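Nuclear receptor corepressor 2 (Homo sapiens, PDB 4A69) is a transcriptional corepressor of nuclear receptors such as those for thyroid hormone and retinoic acid, and here binds inositol tetrakisphosphate. Local coordinates at residues E48-T53 / S70-K75. Sequence-based numbering, arbitrary orientation.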
loop_
_atom_site.group_PDB
_atom_site.type_symbol
_atom_site.label_atom_id
_atom_site.label_comp_id
_atom_site.label_asym_id
_atom_site.label_seq_id
_atom_site.Cartn_x
_atom_site.Cartn_y
_atom_site.Cartn_z
ATOM N N GLU C 48 -5.516 0.720 -35.693
ATOM C CA GLU C 48 -6.889 1.229 -35.675
ATOM C C GLU C 48 -7.925 0.109 -35.596
ATOM O O GLU C 48 -9.028 0.318 -35.093
ATOM C CB GLU C 48 -7.150 2.137 -36.889
ATOM C CG GLU C 48 -6.187 3.317 -37.026
ATOM C CD GLU C 48 -4.835 2.946 -37.632
ATOM O OE1 GLU C 48 -4.585 1.749 -37.917
ATOM O OE2 GLU C 48 -4.002 3.861 -37.823
ATOM N N GLN C 49 -7.574 -1.074 -36.095
ATOM C CA GLN C 49 -8.423 -2.262 -35.946
ATOM C C GLN C 49 -8.460 -2.678 -34.483
ATOM O O GLN C 49 -9.511 -3.047 -33.956
ATOM C CB GLN C 49 -7.903 -3.435 -36.787
ATOM C CG GLN C 49 -8.263 -3.381 -38.262
ATOM C CD GLN C 49 -7.399 -2.416 -39.057
ATOM O OE1 GLN C 49 -6.368 -1.922 -38.579
ATOM N NE2 GLN C 49 -7.818 -2.143 -40.285
ATOM N N GLU C 50 -7.298 -2.622 -33.840
ATOM C CA GLU C 50 -7.177 -2.929 -32.419
ATOM C C GLU C 50 -7.957 -1.909 -31.586
ATOM O O GLU C 50 -8.850 -2.283 -30.809
ATOM C CB GLU C 50 -5.703 -2.991 -32.013
ATOM C CG GLU C 50 -4.979 -4.207 -32.580
ATOM C CD GLU C 50 -3.510 -4.283 -32.198
ATOM O OE1 GLU C 50 -2.785 -3.259 -32.307
ATOM O OE2 GLU C 50 -3.076 -5.390 -31.799
ATOM N N LYS C 51 -7.639 -0.626 -31.784
ATOM C CA LYS C 51 -8.344 0.480 -31.128
ATOM C C LYS C 51 -9.862 0.321 -31.216
ATOM O O LYS C 51 -10.555 0.420 -30.212
ATOM C CB LYS C 51 -7.920 1.827 -31.719
ATOM C CG LYS C 51 -6.523 2.290 -31.333
ATOM C CD LYS C 51 -6.349 3.765 -31.666
ATOM C CE LYS C 51 -5.064 4.351 -31.096
ATOM N NZ LYS C 51 -3.899 4.220 -32.012
ATOM N N GLU C 52 -10.370 0.039 -32.414
ATOM C CA GLU C 52 -11.813 -0.046 -32.628
ATOM C C GLU C 52 -12.457 -1.268 -31.955
ATOM O O GLU C 52 -13.564 -1.173 -31.417
ATOM C CB GLU C 52 -12.134 0.008 -34.128
ATOM C CG GLU C 52 -13.438 0.722 -34.465
ATOM C CD GLU C 52 -14.662 -0.162 -34.291
ATOM O OE1 GLU C 52 -14.517 -1.404 -34.262
ATOM O OE2 GLU C 52 -15.779 0.383 -34.189
ATOM N N THR C 53 -11.762 -2.405 -31.980
ATOM C CA THR C 53 -12.241 -3.629 -31.314
ATOM C C THR C 53 -12.351 -3.452 -29.796
ATOM O O THR C 53 -13.334 -3.878 -29.184
ATOM C CB THR C 53 -11.350 -4.842 -31.648
ATOM O OG1 THR C 53 -11.183 -4.918 -33.066
ATOM C CG2 THR C 53 -11.975 -6.146 -31.146
ATOM N N SER C 70 -9.226 -11.242 -25.227
ATOM C CA SER C 70 -9.482 -12.466 -25.992
ATOM C C SER C 70 -9.748 -12.211 -27.478
ATOM O O SER C 70 -9.456 -13.064 -28.312
ATOM C CB SER C 70 -10.628 -13.265 -25.365
ATOM O OG SER C 70 -11.885 -12.642 -25.584
ATOM N N PHE C 71 -10.275 -11.035 -27.813
ATOM C CA PHE C 71 -10.543 -10.682 -29.207
ATOM C C PHE C 71 -9.389 -9.924 -29.858
ATOM O O PHE C 71 -9.540 -9.391 -30.962
ATOM C CB PHE C 71 -11.839 -9.866 -29.330
ATOM C CG PHE C 71 -13.088 -10.653 -29.040
ATOM C CD1 PHE C 71 -13.665 -11.462 -30.022
ATOM C CD2 PHE C 71 -13.708 -10.569 -27.797
ATOM C CE1 PHE C 71 -14.821 -12.180 -29.759
ATOM C CE2 PHE C 71 -14.873 -11.283 -27.530
ATOM C CZ PHE C 71 -15.426 -12.091 -28.512
ATOM N N LEU C 72 -8.241 -9.869 -29.187
ATOM C CA LEU C 72 -7.086 -9.139 -29.713
ATOM C C LEU C 72 -5.829 -10.007 -29.787
ATOM O O LEU C 72 -5.190 -10.285 -28.770
ATOM C CB LEU C 72 -6.818 -7.878 -28.887
ATOM C CG LEU C 72 -7.900 -6.795 -28.823
ATOM C CD1 LEU C 72 -7.697 -5.932 -27.585
ATOM C CD2 LEU C 72 -7.928 -5.941 -30.088
ATOM N N GLU C 73 -5.475 -10.398 -31.008
ATOM C CA GLU C 73 -4.391 -11.353 -31.274
ATOM C C GLU C 73 -3.035 -10.962 -30.689
ATOM O O GLU C 73 -2.295 -11.826 -30.224
ATOM C CB GLU C 73 -4.241 -11.589 -32.784
ATOM C CG GLU C 73 -5.507 -12.047 -33.499
ATOM C CD GLU C 73 -5.687 -13.560 -33.495
ATOM O OE1 GLU C 73 -5.630 -14.176 -32.406
ATOM O OE2 GLU C 73 -5.900 -14.133 -34.590
ATOM N N ARG C 74 -2.696 -9.678 -30.730
ATOM C CA ARG C 74 -1.410 -9.258 -30.184
ATOM C C ARG C 74 -1.523 -8.316 -28.971
ATOM O O ARG C 74 -0.606 -7.546 -28.677
ATOM C CB ARG C 74 -0.488 -8.706 -31.285
ATOM C CG ARG C 74 0.971 -8.512 -30.858
ATOM C CD ARG C 74 1.620 -9.761 -30.247
ATOM N NE ARG C 74 2.043 -10.725 -31.266
ATOM C CZ ARG C 74 3.191 -10.661 -31.941
ATOM N NH1 ARG C 74 4.056 -9.677 -31.713
ATOM N NH2 ARG C 74 3.477 -11.584 -32.853
ATOM N N LYS C 75 -2.644 -8.399 -28.262
ATOM C CA LYS C 75 -2.806 -7.651 -27.018
ATOM C C LYS C 75 -3.254 -8.574 -25.872
ATOM O O LYS C 75 -4.239 -9.295 -25.994
ATOM C CB LYS C 75 -3.760 -6.449 -27.200
ATOM C CG LYS C 75 -3.262 -5.343 -28.138
ATOM C CD LYS C 75 -1.892 -4.799 -27.731
ATOM C CE LYS C 75 -1.432 -3.628 -28.594
ATOM N NZ LYS C 75 -1.094 -3.960 -30.006
#
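Glu50 and Thr53, one turn apart on helix 48-60, face the loop 70-75, where Leu72 to Lys75 form a type I turn; the Glu50 and Leu72 CA atoms are 6.8 Å apart. The Glu50 and Lys75 side chains cross at about a right angle; Lys75 bends at chi2 and chi4, setting NZ 2.9 Å from Glu50 OE1 and 3.0 Å from OE2 but well out of the carboxylate plane. The salt bridge thus engages both oxygens through two weak hydrogen bonds, consistent with this off-plane approach. OE1 also accepts from Ser47 N, NZ donates to Met45 O, and Lys75 makes a cation-pi contact with Trp46. With an alanine at Glu50, the Lys75 ammonium would probably lose its carboxylate mate and Ser47 N that acceptor.

Leu72 puts CD2 3.8 Å from Glu50 O and 3.9 Å from Thr53 CB. Thr53 OG1, anti to its carbonyl carbon (chi1 -50°), donates to Gln49 O at 2.7 Å, which leaves CG2 turned to Phe71 CB, 4.1 Å away. Leu72 also packs on Cys80 of helix 77-87, joining the loop to two helices. Helix 48-60 here packs on the turn linking helices 65-70 and 77-87, the helix-turn-helix part of the three-helix Myb-like (SANT) fold.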